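Local structure of inositol 2-dehydrogenase (Sinorhizobium meliloti, 4HKT) at residues 70-73 with 74-77. The protein oxidises myo-inositol to scyllo-inosose (2-keto-myo-inositol) with NAD+ as the electron acceptor, the first step of myo-inositol breakdown. Numbering follows the deposited sequence.
Sequences CTPT and DTHA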
loop_
_atom_site.group_PDB
_atom_site.type_symbol
_atom_site.label_atom_id
_atom_site.label_comp_id
_atom_site.label_asym_id
_atom_site.label_seq_id
_atom_site.Cartn_x
_atom_site.Cartn_y
_atom_site.Cartn_z
ATOM N N CYS B 70 37.379 -8.332 -2.830
ATOM C CA CYS B 70 36.262 -9.206 -2.513
ATOM C C CYS B 70 36.778 -10.571 -2.038
ATOM O O CYS B 70 36.078 -11.548 -2.148
ATOM C CB CYS B 70 35.394 -9.412 -3.765
ATOM S SG CYS B 70 34.748 -7.845 -4.383
ATOM N N THR B 71 38.001 -10.626 -1.540
ATOM C CA THR B 71 38.576 -11.867 -1.033
ATOM C C THR B 71 38.062 -12.131 0.384
ATOM O O THR B 71 37.339 -11.319 0.949
ATOM C CB THR B 71 40.114 -11.769 -1.031
ATOM O OG1 THR B 71 40.488 -10.517 -0.457
ATOM C CG2 THR B 71 40.675 -11.871 -2.449
ATOM N N PRO B 72 38.449 -13.255 0.981
ATOM C CA PRO B 72 38.009 -13.490 2.350
ATOM C C PRO B 72 38.430 -12.387 3.319
ATOM O O PRO B 72 39.460 -11.745 3.121
ATOM C CB PRO B 72 38.728 -14.781 2.717
ATOM C CG PRO B 72 38.850 -15.501 1.418
ATOM C CD PRO B 72 39.181 -14.414 0.440
ATOM N N THR B 73 37.641 -12.227 4.378
ATOM C CA THR B 73 37.828 -11.181 5.384
ATOM C C THR B 73 39.223 -11.120 6.000
ATOM O O THR B 73 39.741 -10.036 6.194
ATOM C CB THR B 73 36.820 -11.375 6.510
ATOM O OG1 THR B 73 35.500 -11.187 5.997
ATOM C CG2 THR B 73 37.101 -10.431 7.676
ATOM N N ASP B 74 39.827 -12.280 6.299
ATOM C CA ASP B 74 41.188 -12.314 6.851
ATOM C C ASP B 74 42.325 -11.795 5.951
ATOM O O ASP B 74 43.423 -11.637 6.434
ATOM C CB ASP B 74 41.530 -13.708 7.425
ATOM C CG ASP B 74 41.633 -14.797 6.358
ATOM O OD1 ASP B 74 41.608 -14.512 5.152
ATOM O OD2 ASP B 74 41.779 -15.969 6.744
ATOM N N THR B 75 42.038 -11.482 4.685
ATOM C CA THR B 75 43.009 -10.865 3.776
ATOM C C THR B 75 42.837 -9.359 3.558
ATOM O O THR B 75 43.712 -8.716 3.002
ATOM C CB THR B 75 42.924 -11.517 2.396
ATOM O OG1 THR B 75 41.610 -11.315 1.846
ATOM C CG2 THR B 75 43.223 -13.044 2.501
ATOM N N HIS B 76 41.728 -8.793 4.033
ATOM C CA HIS B 76 41.411 -7.388 3.769
ATOM C C HIS B 76 42.456 -6.391 4.197
ATOM O O HIS B 76 42.896 -5.583 3.373
ATOM C CB HIS B 76 40.023 -7.042 4.321
ATOM C CG HIS B 76 38.930 -7.724 3.559
ATOM N ND1 HIS B 76 37.586 -7.469 3.759
ATOM C CD2 HIS B 76 38.997 -8.655 2.574
ATOM C CE1 HIS B 76 36.875 -8.221 2.938
ATOM N NE2 HIS B 76 37.711 -8.946 2.206
ATOM N N ALA B 77 42.858 -6.406 5.464
ATOM C CA ALA B 77 43.688 -5.298 5.933
ATOM C C ALA B 77 45.066 -5.289 5.238
ATOM O O ALA B 77 45.608 -4.226 4.870
ATOM C CB ALA B 77 43.826 -5.304 7.440
HETATM O O HOH W 1 41.932 -8.372 7.248
#
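His76 folds its imidazole back over Thr73, toward Thr71 O. Its NE2 gives a hydrogen bond of 2.7 Å to Thr71 O, bent to 148° at the hydrogen, the donor standing above the carbonyl plane and the oxygen slightly tilted from the ring plane. The other ring nitrogen, ND1, is bonded to Pro95 O, and with both nitrogens occupied the imidazole can hardly turn. CG lies beside the backbone N and anti to the carbonyl carbon (chi1 -69°), which lays the ring across Thr73: CA of that residue sits 3.8 Å from the ring centroid, almost on the normal, a CH-pi contact over one face. With alanine in place of His76, Thr71 O and Pro95 O would probably each lose their ring-nitrogen partner, and a gap would open over Thr73 CA. Beside the ring, Pro72 O is held twice by one residue. Thr75 OG1 reaches Pro72 O in the carbonyl plane at 2.5 Å, while Thr75 N donates to the same Pro72 O from above that plane at 3.0 Å. Thr75 OG1 in turn accepts from Thr71 OG1 at 2.7 Å, completing a short relay from Thr71 through Thr75 to the Pro72 carbonyl. The outer side is looser and more exposed: Asp74 brings OD1 no nearer than 3.8 Å to Pro72 CB. Close to the helix start, Thr73 O accepts from His76 N at 3.2 Å and probably also from a water, which accepts from Ala77 N. Thr71 also packs on Leu9 of strand 4-9 and touches what looks like the GxGxxG glycine motif, consistent with a place beside the nucleotide site. This is the loop joining strand 66-69 to helix 76-85, a strand-to-helix connection in the NAD-binding Rossmann fold of the Gfo/Idh/MocA family.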